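WYL1 (Ruminococcus sp., PDB 6OAW) probably modulates the type VI-D CRISPR-Cas system as an accessory protein that contains a WYL domain and assembles as two subunits. Local coordinates at residues S31-I36 with V131-S136; S61-A66 with R139-T144; A89-Q94 with S116-K121; E96-S101 with I109-L114; S310-T315 with I351-Y356. One frame throughout, in Å; residues are numbered along the deposited sequence.

In the fold
Contacts 1 to 4 lie in the largely helical N-terminal part. Contact 5 belongs to the C-terminal part, its centre about 42 to 53 Å from those of the others. Contacts 2, 3 and 5 are buried, contacts 1 and 4 partly buried. Contact 4 meets the second subunit through Ile110 and Leu114, which also carry the contact; in contacts 1 and 3 other residues of the segments do so. Contacts 3 and 4 share helix 104-122. Contacts 1 and 2 touch through Leu135 and Leu141, contacts 2 and 3 through Phe63 and Phe90. None of the five has a hydrogen bond across it; rings meet methyls in contacts 1 and 2, and aliphatic groups carry contacts 3 to 5.

Contact 1: residues S31-I36 with V131-S136; sequences SAYSVI and VRVRLS
Tyr33 of helix 30-44 lays its ring against Val131 and Val133 of strand 131-136. The ring carbon CG stands opposite the backbone N (chi1 179°), which carries the ring off the helix and across to the strand. Val131 meets it over one face: its CG1 lies 3.8 Å from the centroid of the Tyr33 ring and 9° off the ring normal, a CH-pi contact. The other branch, Val131 CG2, touches Tyr33 CB at 4.0 Å, so one branch covers the ring centre and the other lies beside CB. Val133 adds a second methyl from an oblique direction, with its CG2 3.6 Å from Tyr33 CD1. Alternate strand residues therefore point at the ring, while Arg132 between them points away and bonds to Ser25. Replacing Tyr33 by an alanine would probably leave Val131 CG1 without its ring face and open a gap beside Val133 CG2. Val133 also packs on Leu28 of strand 23-28 and Leu59 of helix 55-71. On the helix, Ser34 OG donates to Ser31 O at 2.9 Å. The chemistry across the contact is apolar, so the join depends on shape and dispersion rather than on directional bonds.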
# COMPACT_ATOMS: atom_id res chain seq x y z
N SER B 31 -7.99 11.40 3.63
CA SER B 31 -7.54 10.00 3.41
C SER B 31 -7.08 9.40 4.73
O SER B 31 -7.53 8.30 5.07
CB SER B 31 -6.56 9.87 2.29
OG SER B 31 -5.34 10.55 2.55
N ALA B 32 -6.31 10.13 5.52
CA ALA B 32 -5.87 9.68 6.87
C ALA B 32 -7.07 9.51 7.81
O ALA B 32 -7.12 8.49 8.54
CB ALA B 32 -4.86 10.63 7.44
N TYR B 33 -8.00 10.46 7.80
CA TYR B 33 -9.21 10.38 8.65
C TYR B 33 -9.97 9.08 8.35
O TYR B 33 -10.41 8.42 9.27
CB TYR B 33 -10.14 11.57 8.44
CG TYR B 33 -11.40 11.54 9.26
CD1 TYR B 33 -11.37 11.77 10.63
CD2 TYR B 33 -12.62 11.28 8.68
CE1 TYR B 33 -12.53 11.78 11.38
CE2 TYR B 33 -13.79 11.29 9.41
CZ TYR B 33 -13.75 11.55 10.77
OH TYR B 33 -14.89 11.55 11.52
N SER B 34 -10.18 8.79 7.08
CA SER B 34 -11.02 7.66 6.64
C SER B 34 -10.29 6.33 6.97
O SER B 34 -10.97 5.38 7.34
CB SER B 34 -11.37 7.80 5.20
OG SER B 34 -10.24 7.49 4.46
N VAL B 35 -8.96 6.28 6.88
CA VAL B 35 -8.19 5.09 7.36
C VAL B 35 -8.41 4.89 8.87
O VAL B 35 -8.68 3.75 9.29
CB VAL B 35 -6.70 5.16 7.00
CG1 VAL B 35 -5.91 4.03 7.67
CG2 VAL B 35 -6.48 5.10 5.50
N ILE B 36 -8.34 5.94 9.66
CA ILE B 36 -8.48 5.86 11.15
C ILE B 36 -9.91 5.43 11.54
O ILE B 36 -10.02 4.55 12.37
CB ILE B 36 -8.04 7.18 11.78
CG1 ILE B 36 -6.53 7.35 11.63
CG2 ILE B 36 -8.47 7.30 13.23
CD1 ILE B 36 -6.07 8.77 11.85
N VAL B 131 -9.93 17.53 7.73
CA VAL B 131 -10.95 17.13 8.74
C VAL B 131 -10.38 17.48 10.11
O VAL B 131 -9.31 16.99 10.45
CB VAL B 131 -11.28 15.62 8.67
CG1 VAL B 131 -12.45 15.30 9.59
CG2 VAL B 131 -11.54 15.14 7.25
N ARG B 132 -11.13 18.29 10.84
CA ARG B 132 -10.90 18.72 12.23
C ARG B 132 -11.12 17.52 13.16
O ARG B 132 -12.29 17.18 13.34
CB ARG B 132 -11.95 19.81 12.51
CG ARG B 132 -11.65 20.69 13.72
CD ARG B 132 -12.87 21.42 14.24
NE ARG B 132 -12.55 21.92 15.56
CZ ARG B 132 -13.39 22.61 16.34
NH1 ARG B 132 -13.00 23.00 17.54
NH2 ARG B 132 -14.61 22.90 15.91
N VAL B 133 -10.08 16.89 13.68
CA VAL B 133 -10.27 15.75 14.63
C VAL B 133 -9.92 16.22 16.04
O VAL B 133 -8.83 16.78 16.25
CB VAL B 133 -9.45 14.51 14.21
CG1 VAL B 133 -9.71 13.33 15.13
CG2 VAL B 133 -9.75 14.14 12.77
N ARG B 134 -10.87 16.02 16.95
CA ARG B 134 -10.83 16.60 18.32
C ARG B 134 -10.28 15.51 19.23
O ARG B 134 -11.02 14.56 19.55
CB ARG B 134 -12.22 17.10 18.77
CG ARG B 134 -12.54 18.52 18.34
N LEU B 135 -9.02 15.65 19.63
CA LEU B 135 -8.40 14.72 20.59
C LEU B 135 -8.48 15.33 21.99
O LEU B 135 -7.85 16.37 22.21
CB LEU B 135 -6.95 14.50 20.16
CG LEU B 135 -6.09 13.76 21.17
CD1 LEU B 135 -6.64 12.37 21.47
CD2 LEU B 135 -4.65 13.70 20.66
N SER B 136 -9.20 14.68 22.89
CA SER B 136 -9.17 14.96 24.35
C SER B 136 -7.87 14.37 24.92
O SER B 136 -7.66 13.17 24.75
CB SER B 136 -10.41 14.41 25.01
OG SER B 136 -10.28 14.42 26.42

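Contact 2: residues S61-A66 with R139-T144; sequences SIFDSA and RDLYDT
A helix-to-helix contact joins Phe63 of helix 55-71 to Leu141 and Thr144 of the short helix 139-145, which follows strand 131-136. Phe63 supplies the flat group. Its CG lies opposite the backbone N (chi1 -175°), and the ring points at the second helix. Leu141 CD1 touches the ring obliquely, 3.6 Å from Phe63 CD1 and 3.7 Å from Phe63 CE1. Thr144 comes in at the ring edge, near the ring plane. Its methyl CG2 is 4.2 Å from Phe63 CE1, a looser touch. The side chains of Phe63 and Thr144 run antiparallel alongside each other.

The hydroxyl of Thr144 is used within its own helix. Thr144 OG1 donates to Asp140 O at 3.3 Å, and the backbone Thr144 N donates to the same oxygen at 3.1 Å from the opposite face of the carbonyl plane. This use of OG1 is consistent with CG2 being the branch turned to the ring. Asp64 and Asp140 carry like charges at the border of the contact, with Asp64 OD2 6.8 Å from Asp140 OD2.

Phe63 is also covered by Leu165 and Tyr169 of helix 161-172, and its ring meets that of Phe90 edge-to-face. Helix 139-145 is held by a salt bridge from Asp143 to Arg13. Strand 23-28 pairs antiparallel with strand 131-136. This ribbon, with helices 30-44 and 55-71 after the first strand and helix 139-145 after the second, is consistent with a ribbon-helix-helix arrangement formed within one chain.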
# COMPACT_ATOMS: atom_id res chain seq x y z
N SER B 61 -4.07 5.26 21.93
CA SER B 61 -3.46 3.91 21.78
C SER B 61 -2.41 3.97 20.67
O SER B 61 -1.34 3.38 20.84
CB SER B 61 -4.49 2.87 21.44
OG SER B 61 -5.37 2.69 22.52
N ILE B 62 -2.75 4.58 19.54
CA ILE B 62 -1.82 4.66 18.38
C ILE B 62 -0.58 5.43 18.84
O ILE B 62 0.53 4.90 18.67
CB ILE B 62 -2.49 5.34 17.17
CG1 ILE B 62 -3.63 4.49 16.62
CG2 ILE B 62 -1.45 5.65 16.10
CD1 ILE B 62 -4.44 5.18 15.56
N PHE B 63 -0.79 6.61 19.41
CA PHE B 63 0.30 7.46 19.93
C PHE B 63 1.13 6.65 20.92
O PHE B 63 2.34 6.65 20.73
CB PHE B 63 -0.22 8.76 20.54
CG PHE B 63 0.90 9.66 20.96
CD1 PHE B 63 1.54 9.47 22.17
CD2 PHE B 63 1.38 10.63 20.09
CE1 PHE B 63 2.63 10.23 22.51
CE2 PHE B 63 2.46 11.42 20.45
CZ PHE B 63 3.08 11.22 21.66
N ASP B 64 0.53 5.96 21.89
CA ASP B 64 1.25 5.28 23.00
C ASP B 64 2.13 4.18 22.42
O ASP B 64 3.34 4.08 22.79
CB ASP B 64 0.30 4.72 24.06
CG ASP B 64 -0.30 5.78 24.97
OD1 ASP B 64 0.18 6.93 24.92
OD2 ASP B 64 -1.24 5.46 25.70
N SER B 65 1.57 3.38 21.52
CA SER B 65 2.31 2.27 20.88
C SER B 65 3.49 2.81 20.07
O SER B 65 4.61 2.29 20.25
CB SER B 65 1.37 1.47 20.05
OG SER B 65 0.46 0.83 20.92
N ALA B 66 3.26 3.77 19.18
CA ALA B 66 4.30 4.30 18.28
C ALA B 66 5.40 4.95 19.13
O ALA B 66 6.58 4.77 18.79
CB ALA B 66 3.69 5.29 17.32
N ARG B 139 -4.70 12.58 31.26
CA ARG B 139 -3.60 12.98 32.17
C ARG B 139 -2.29 12.30 31.74
O ARG B 139 -1.28 13.01 31.74
CB ARG B 139 -3.96 12.66 33.62
CG ARG B 139 -3.20 13.50 34.64
CD ARG B 139 -3.65 13.13 36.04
NE ARG B 139 -3.20 11.79 36.37
CZ ARG B 139 -3.53 11.13 37.48
NH1 ARG B 139 -4.31 11.69 38.39
NH2 ARG B 139 -3.05 9.92 37.66
N ASP B 140 -2.30 11.00 31.42
CA ASP B 140 -1.06 10.25 31.06
C ASP B 140 -0.46 10.85 29.78
O ASP B 140 0.77 11.06 29.78
CB ASP B 140 -1.30 8.74 30.91
CG ASP B 140 -1.51 8.05 32.24
OD1 ASP B 140 -1.17 8.65 33.27
OD2 ASP B 140 -2.03 6.93 32.25
N LEU B 141 -1.28 11.15 28.77
CA LEU B 141 -0.78 11.76 27.51
C LEU B 141 -0.29 13.18 27.80
O LEU B 141 0.73 13.57 27.24
CB LEU B 141 -1.85 11.76 26.41
CG LEU B 141 -1.36 12.31 25.07
CD1 LEU B 141 -0.16 11.52 24.54
CD2 LEU B 141 -2.46 12.30 24.02
N TYR B 142 -0.97 13.93 28.67
CA TYR B 142 -0.54 15.31 28.99
C TYR B 142 0.88 15.27 29.54
O TYR B 142 1.71 16.08 29.09
CB TYR B 142 -1.47 16.03 29.98
CG TYR B 142 -1.10 17.49 30.11
CD1 TYR B 142 -0.09 17.88 30.98
CD2 TYR B 142 -1.66 18.44 29.27
CE1 TYR B 142 0.30 19.21 31.06
CE2 TYR B 142 -1.26 19.76 29.33
CZ TYR B 142 -0.28 20.15 30.22
OH TYR B 142 0.12 21.45 30.27
N ASP B 143 1.14 14.36 30.48
CA ASP B 143 2.45 14.24 31.19
C ASP B 143 3.53 13.77 30.20
O ASP B 143 4.65 14.24 30.35
CB ASP B 143 2.32 13.38 32.45
CG ASP B 143 1.51 14.06 33.54
OD1 ASP B 143 1.40 15.31 33.50
OD2 ASP B 143 0.99 13.36 34.42
N THR B 144 3.20 12.94 29.21
CA THR B 144 4.15 12.56 28.12
C THR B 144 4.46 13.79 27.26
O THR B 144 5.63 14.06 27.01
CB THR B 144 3.63 11.38 27.28
OG1 THR B 144 3.48 10.25 28.14
CG2 THR B 144 4.54 11.02 26.14

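Contact 3: residues A89-Q94 with S116-K121; sequences AFVEWQ and SKLSAK
Leu118 has its CG beside the backbone N (chi1 -69°), which aims CD1 at Val91 and both methyls at the Gln94 amide, and Val91 sends CG1 to meet it with that methyl opposite its own backbone N (chi1 -168°). The start of helix 92-96 and the residue before it pack here on helix 104-122. Val91 CG1 and Leu118 CD1 meet tip to tip at 3.8 Å. Gln94 comes from the opposite direction to Leu118, and its amide lies against both methyls. Its OE1 is 3.9 Å from Leu118 CD1 and 4.1 Å from Leu118 CD2. The amide is fixed by a bond to the backbone of Phe90. A leucine in place of Gln94 would be likely to leave Phe90 O without this donor and the end of the side chain free to turn against Leu118. Val156 of helix 151-156 packs on both Val91 and Leu118, so three elements close over the same apolar spot. Glu153 from that helix accepts from the backbone N atoms of Val91 and Glu92. Gln94 NE2 donates to Phe90 O at 2.8 Å in a nearly straight bond, with an N-H...O angle of 165°, and the carbonyl oxygen lies in the plane of the amide.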
# COMPACT_ATOMS: atom_id res chain seq x y z
N ALA B 89 7.29 9.94 11.97
CA ALA B 89 6.91 11.13 12.77
C ALA B 89 7.65 11.15 14.11
O ALA B 89 7.83 12.26 14.66
CB ALA B 89 5.43 11.20 13.00
N PHE B 90 8.02 9.98 14.63
CA PHE B 90 8.86 9.86 15.85
C PHE B 90 10.34 9.91 15.43
O PHE B 90 10.71 9.34 14.40
CB PHE B 90 8.47 8.63 16.67
CG PHE B 90 7.17 8.82 17.41
CD1 PHE B 90 7.12 9.52 18.61
CD2 PHE B 90 5.97 8.38 16.85
CE1 PHE B 90 5.92 9.70 19.28
CE2 PHE B 90 4.77 8.58 17.51
CZ PHE B 90 4.74 9.22 18.72
N VAL B 91 11.14 10.59 16.22
CA VAL B 91 12.48 11.10 15.80
C VAL B 91 13.57 10.45 16.67
O VAL B 91 14.61 10.15 16.12
CB VAL B 91 12.56 12.64 15.81
CG1 VAL B 91 13.82 13.12 15.11
CG2 VAL B 91 11.35 13.30 15.17
N GLU B 92 13.33 10.23 17.96
CA GLU B 92 14.30 9.57 18.88
C GLU B 92 14.95 8.34 18.20
O GLU B 92 16.18 8.27 18.17
CB GLU B 92 13.61 9.20 20.18
CG GLU B 92 14.51 8.43 21.14
CD GLU B 92 15.14 9.26 22.21
OE1 GLU B 92 16.36 9.59 22.07
OE2 GLU B 92 14.42 9.58 23.19
N TRP B 93 14.16 7.41 17.68
CA TRP B 93 14.73 6.18 17.09
C TRP B 93 15.63 6.55 15.92
O TRP B 93 16.60 5.81 15.67
CB TRP B 93 13.66 5.16 16.68
CG TRP B 93 12.84 5.52 15.49
CD1 TRP B 93 11.65 6.18 15.49
CD2 TRP B 93 13.09 5.15 14.12
NE1 TRP B 93 11.17 6.30 14.21
CE2 TRP B 93 12.03 5.67 13.35
CE3 TRP B 93 14.09 4.42 13.46
CZ2 TRP B 93 11.96 5.50 11.97
CZ3 TRP B 93 14.04 4.26 12.09
CH2 TRP B 93 12.98 4.80 11.35
N GLN B 94 15.29 7.61 15.18
CA GLN B 94 16.01 7.96 13.93
C GLN B 94 17.36 8.56 14.32
O GLN B 94 18.31 8.32 13.60
CB GLN B 94 15.22 8.90 13.03
CG GLN B 94 13.91 8.28 12.60
CD GLN B 94 13.19 9.13 11.59
OE1 GLN B 94 13.69 9.34 10.49
NE2 GLN B 94 11.99 9.56 11.96
N SER B 116 16.82 18.86 10.16
CA SER B 116 16.46 19.82 9.09
C SER B 116 15.59 19.16 8.01
O SER B 116 14.72 19.85 7.50
CB SER B 116 17.67 20.46 8.46
OG SER B 116 17.32 21.03 7.21
N LYS B 117 15.84 17.91 7.64
CA LYS B 117 15.11 17.24 6.52
C LYS B 117 13.74 16.79 7.05
O LYS B 117 12.76 16.84 6.27
CB LYS B 117 15.99 16.13 5.92
CG LYS B 117 15.29 15.00 5.18
CD LYS B 117 16.26 14.15 4.31
N LEU B 118 13.66 16.36 8.30
CA LEU B 118 12.35 15.99 8.91
C LEU B 118 11.50 17.27 9.13
O LEU B 118 10.31 17.22 8.83
CB LEU B 118 12.57 15.19 10.20
CG LEU B 118 13.16 13.78 10.00
CD1 LEU B 118 13.48 13.14 11.34
CD2 LEU B 118 12.23 12.90 9.18
N SER B 119 12.09 18.37 9.58
CA SER B 119 11.42 19.68 9.68
C SER B 119 10.82 20.08 8.33
O SER B 119 9.62 20.40 8.29
CB SER B 119 12.34 20.74 10.18
OG SER B 119 12.79 20.38 11.48
N ALA B 120 11.62 20.05 7.26
CA ALA B 120 11.18 20.47 5.91
C ALA B 120 10.03 19.58 5.44
O ALA B 120 9.12 20.12 4.81
CB ALA B 120 12.33 20.48 4.93
N LYS B 121 10.07 18.28 5.74
CA LYS B 121 9.08 17.29 5.25
C LYS B 121 7.70 17.50 5.90
O LYS B 121 6.71 17.47 5.14
CB LYS B 121 9.53 15.86 5.56
CG LYS B 121 8.65 14.77 4.98
CD LYS B 121 8.48 13.63 5.92
CE LYS B 121 7.88 12.43 5.24
NZ LYS B 121 7.92 11.24 6.12

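Contact 4: residues E96-S101 with I109-L114; sequences EEIDDS and IIKSYL
The backbone is extended at Ile98 as the chain leaves helix 92-96, and its CA comes 7.7 Å from the CA of Ile110 on helix 104-122. Ile98 carries the contact with the end of one branch. Its CG1 stands beside the backbone N, opposite the carbonyl carbon (chi1 -62°), and the extended branch carries CD1 outward among three side chains of the helix. Leu114 CD1 meets Ile98 CD1 at 3.7 Å, the two side chains reaching toward each other tip to tip. Ile110 offers its CG2 methyl, 3.8 Å from Ile98 CD1, while its longer branch leads away. Lys111 adds the aliphatic part of its chain, with CG 3.9 Å from Ile98 CD1. The charged end of that lysine goes on to a salt bridge with Glu108. Further along the loop, Asp99 OD1 accepts from Ser101 N at 2.9 Å in an Asx turn, and from Ser101 OG at 2.6 Å. Both donors come from the same face, Ser101 N well above the carboxylate plane (48°), Ser101 OG on the syn side and 18° out of it. This double grip probably helps hold the bend at 99-101. The loop thus folds back on helix 104-122 just before entering it. Beyond Ile110 and Leu114 lies Tyr113 of the second subunit.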
# COMPACT_ATOMS: atom_id res chain seq x y z
N GLU B 96 18.94 7.63 17.29
CA GLU B 96 19.64 6.46 17.88
C GLU B 96 20.10 5.47 16.79
O GLU B 96 21.06 4.75 17.04
CB GLU B 96 18.75 5.84 18.95
CG GLU B 96 18.74 6.71 20.20
CD GLU B 96 17.69 6.40 21.23
OE1 GLU B 96 16.80 5.55 20.94
OE2 GLU B 96 17.75 7.01 22.31
N GLU B 97 19.46 5.46 15.63
CA GLU B 97 19.83 4.58 14.50
C GLU B 97 21.16 5.03 13.88
O GLU B 97 21.79 4.24 13.21
CB GLU B 97 18.71 4.62 13.45
CG GLU B 97 18.93 3.71 12.28
CD GLU B 97 17.80 3.75 11.26
OE1 GLU B 97 17.44 4.85 10.81
OE2 GLU B 97 17.27 2.68 10.93
N ILE B 98 21.56 6.29 14.04
CA ILE B 98 22.83 6.79 13.45
C ILE B 98 23.99 5.87 13.86
O ILE B 98 24.16 5.57 15.05
CB ILE B 98 23.06 8.25 13.84
CG1 ILE B 98 21.95 9.15 13.31
CG2 ILE B 98 24.46 8.71 13.39
CD1 ILE B 98 22.02 10.57 13.87
N ASP B 99 24.77 5.42 12.89
CA ASP B 99 25.97 4.57 13.09
C ASP B 99 26.70 4.98 14.39
O ASP B 99 27.32 6.06 14.48
CB ASP B 99 26.81 4.63 11.82
CG ASP B 99 28.15 3.92 11.93
OD1 ASP B 99 28.33 3.22 12.95
OD2 ASP B 99 29.01 4.16 11.03
N ASP B 100 26.64 4.09 15.36
CA ASP B 100 27.23 4.23 16.71
C ASP B 100 28.75 4.40 16.63
O ASP B 100 29.31 4.99 17.56
CB ASP B 100 26.82 3.00 17.53
CG ASP B 100 27.18 3.06 18.99
OD1 ASP B 100 27.40 4.18 19.51
OD2 ASP B 100 27.24 1.96 19.57
N SER B 101 29.41 3.88 15.58
CA SER B 101 30.89 3.86 15.46
C SER B 101 31.46 5.25 15.07
O SER B 101 32.67 5.40 15.13
CB SER B 101 31.33 2.80 14.48
OG SER B 101 30.95 3.12 13.15
N ILE B 109 26.75 16.44 13.09
CA ILE B 109 26.47 16.87 11.70
C ILE B 109 25.34 16.02 11.11
O ILE B 109 24.47 16.59 10.42
CB ILE B 109 27.76 16.87 10.88
CG1 ILE B 109 28.67 18.02 11.35
CG2 ILE B 109 27.45 16.97 9.39
CD1 ILE B 109 30.11 17.84 11.00
N ILE B 110 25.31 14.72 11.39
CA ILE B 110 24.25 13.84 10.84
C ILE B 110 22.93 14.23 11.51
O ILE B 110 21.91 14.30 10.81
CB ILE B 110 24.52 12.34 11.04
CG1 ILE B 110 25.89 11.88 10.53
CG2 ILE B 110 23.37 11.55 10.42
CD1 ILE B 110 26.00 11.86 9.05
N LYS B 111 22.94 14.34 12.84
CA LYS B 111 21.78 14.77 13.65
C LYS B 111 21.16 16.05 13.07
O LYS B 111 19.97 16.03 12.82
CB LYS B 111 22.15 15.01 15.11
CG LYS B 111 22.24 13.77 16.01
CD LYS B 111 22.18 14.22 17.47
CE LYS B 111 22.84 13.27 18.45
NZ LYS B 111 23.01 13.95 19.75
N SER B 112 21.95 17.10 12.81
CA SER B 112 21.43 18.36 12.21
C SER B 112 20.85 18.09 10.81
O SER B 112 19.82 18.68 10.49
CB SER B 112 22.48 19.44 12.15
OG SER B 112 23.01 19.65 13.44
N TYR B 113 21.52 17.29 9.99
CA TYR B 113 21.02 16.94 8.64
C TYR B 113 19.64 16.28 8.76
O TYR B 113 18.77 16.61 7.94
CB TYR B 113 22.00 16.02 7.88
CG TYR B 113 21.38 15.23 6.75
CD1 TYR B 113 21.22 15.80 5.49
CD2 TYR B 113 20.92 13.94 6.92
CE1 TYR B 113 20.65 15.11 4.43
CE2 TYR B 113 20.33 13.23 5.87
CZ TYR B 113 20.22 13.81 4.61
OH TYR B 113 19.59 13.15 3.58
N LEU B 114 19.46 15.36 9.71
CA LEU B 114 18.16 14.65 9.91
C LEU B 114 17.08 15.62 10.43
O LEU B 114 15.93 15.57 9.95
CB LEU B 114 18.34 13.49 10.91
CG LEU B 114 18.92 12.20 10.35
CD1 LEU B 114 19.23 11.22 11.47
CD2 LEU B 114 17.97 11.53 9.37

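Contact 5: residues S310-T315 with I351-Y356; sequences SKVYLT and IQVKYY
Apolar contacts come first: Val353 of helix 350-357 sets its two methyls against Ser310 and Val312 of strand 310-314. Val353 CG1 lies opposite the backbone N (chi1 -173°) and is shared, 3.7 Å from Val312 CG2 and 3.7 Å from Ser310 CB. The two valines pass side by side, each heading for the other's backbone. The other branch, Val353 CG2, touches the serine 3.6 Å from Ser310 OG, a polar atom against a methyl and not a bond. Ser310 and Val312 both point at the helix, whereas Lys311 between them points away, as expected of a strand with one face against a helix.

A polar bond is made away from the patch: Lys354 forms a salt bridge with Glu375 of helix 370-389.

Strand 310-314 is the middle of a three-stranded antiparallel sheet, between 342-346 and 364-368. Helix 350-357 covers the face from which Ser310 and Val312 point, and its Phe357 adds to the cover over Val312 and Leu314, while Phe346 of strand 342-346 packs on Val312, so the helix and the neighbouring strand share that residue.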
# COMPACT_ATOMS: atom_id res chain seq x y z
N SER B 310 -8.68 -31.65 -3.65
CA SER B 310 -9.71 -30.93 -4.42
C SER B 310 -9.41 -31.24 -5.88
O SER B 310 -8.24 -31.10 -6.26
CB SER B 310 -9.74 -29.42 -4.20
OG SER B 310 -10.07 -29.08 -2.87
N LYS B 311 -10.42 -31.67 -6.63
CA LYS B 311 -10.30 -31.90 -8.08
C LYS B 311 -10.84 -30.66 -8.78
O LYS B 311 -12.03 -30.28 -8.53
CB LYS B 311 -11.03 -33.19 -8.45
CG LYS B 311 -10.28 -34.45 -8.05
CD LYS B 311 -11.03 -35.71 -8.39
CE LYS B 311 -10.43 -36.94 -7.75
NZ LYS B 311 -10.85 -38.13 -8.51
N VAL B 312 -10.00 -30.03 -9.60
CA VAL B 312 -10.36 -28.81 -10.37
C VAL B 312 -10.02 -29.02 -11.84
O VAL B 312 -8.87 -29.27 -12.13
CB VAL B 312 -9.66 -27.55 -9.83
CG1 VAL B 312 -10.22 -26.31 -10.50
CG2 VAL B 312 -9.82 -27.44 -8.34
N TYR B 313 -11.02 -28.91 -12.72
CA TYR B 313 -10.83 -28.91 -14.18
C TYR B 313 -10.39 -27.50 -14.58
O TYR B 313 -11.15 -26.55 -14.29
CB TYR B 313 -12.10 -29.30 -14.93
CG TYR B 313 -11.92 -29.38 -16.42
CD1 TYR B 313 -11.45 -30.53 -17.02
CD2 TYR B 313 -12.21 -28.30 -17.23
CE1 TYR B 313 -11.26 -30.61 -18.38
CE2 TYR B 313 -12.04 -28.36 -18.60
CZ TYR B 313 -11.55 -29.51 -19.18
OH TYR B 313 -11.39 -29.60 -20.54
N LEU B 314 -9.19 -27.39 -15.16
CA LEU B 314 -8.68 -26.11 -15.72
C LEU B 314 -8.76 -26.20 -17.24
O LEU B 314 -8.35 -27.23 -17.78
CB LEU B 314 -7.24 -25.87 -15.29
CG LEU B 314 -6.99 -25.84 -13.79
CD1 LEU B 314 -5.53 -25.59 -13.52
CD2 LEU B 314 -7.81 -24.78 -13.12
N THR B 315 -9.30 -25.18 -17.90
CA THR B 315 -9.13 -24.99 -19.36
C THR B 315 -7.74 -24.42 -19.61
O THR B 315 -7.02 -24.15 -18.63
CB THR B 315 -10.19 -24.05 -19.94
OG1 THR B 315 -10.00 -22.83 -19.23
CG2 THR B 315 -11.61 -24.57 -19.81
N ILE B 351 -10.77 -25.18 1.50
CA ILE B 351 -11.32 -23.80 1.65
C ILE B 351 -10.50 -22.82 0.80
O ILE B 351 -11.15 -21.92 0.16
CB ILE B 351 -11.43 -23.35 3.12
CG1 ILE B 351 -12.13 -21.99 3.18
CG2 ILE B 351 -10.07 -23.30 3.78
CD1 ILE B 351 -12.54 -21.58 4.56
N GLN B 352 -9.17 -23.00 0.72
CA GLN B 352 -8.27 -22.11 -0.06
C GLN B 352 -8.49 -22.36 -1.54
O GLN B 352 -8.52 -21.40 -2.31
CB GLN B 352 -6.82 -22.34 0.32
CG GLN B 352 -5.83 -21.46 -0.45
CD GLN B 352 -4.42 -21.81 -0.04
OE1 GLN B 352 -4.19 -22.53 0.93
NE2 GLN B 352 -3.46 -21.33 -0.82
N VAL B 353 -8.67 -23.62 -1.94
CA VAL B 353 -9.00 -23.96 -3.36
C VAL B 353 -10.27 -23.19 -3.77
O VAL B 353 -10.27 -22.55 -4.84
CB VAL B 353 -9.16 -25.48 -3.56
CG1 VAL B 353 -9.33 -25.85 -5.02
CG2 VAL B 353 -7.96 -26.21 -3.00
N LYS B 354 -11.31 -23.28 -2.96
CA LYS B 354 -12.62 -22.62 -3.17
C LYS B 354 -12.43 -21.10 -3.29
O LYS B 354 -12.95 -20.48 -4.26
CB LYS B 354 -13.47 -22.94 -1.93
CG LYS B 354 -14.91 -23.32 -2.13
CD LYS B 354 -15.81 -22.69 -1.10
CE LYS B 354 -15.56 -23.14 0.32
NZ LYS B 354 -16.01 -22.11 1.28
N TYR B 355 -11.71 -20.48 -2.36
CA TYR B 355 -11.45 -19.01 -2.38
C TYR B 355 -10.63 -18.65 -3.62
O TYR B 355 -10.72 -17.52 -4.09
CB TYR B 355 -10.76 -18.47 -1.12
CG TYR B 355 -11.55 -18.52 0.16
CD1 TYR B 355 -12.93 -18.66 0.15
CD2 TYR B 355 -10.92 -18.36 1.38
CE1 TYR B 355 -13.65 -18.66 1.34
CE2 TYR B 355 -11.63 -18.38 2.56
CZ TYR B 355 -13.00 -18.52 2.54
OH TYR B 355 -13.70 -18.50 3.71
N TYR B 356 -9.89 -19.59 -4.21
CA TYR B 356 -9.09 -19.27 -5.42
C TYR B 356 -9.92 -19.41 -6.70
O TYR B 356 -9.84 -18.54 -7.58
CB TYR B 356 -7.87 -20.17 -5.54
CG TYR B 356 -6.95 -19.74 -6.63
CD1 TYR B 356 -6.18 -18.60 -6.51
CD2 TYR B 356 -6.88 -20.44 -7.82
CE1 TYR B 356 -5.32 -18.21 -7.52
CE2 TYR B 356 -6.05 -20.04 -8.85
CZ TYR B 356 -5.25 -18.93 -8.70
OH TYR B 356 -4.40 -18.53 -9.70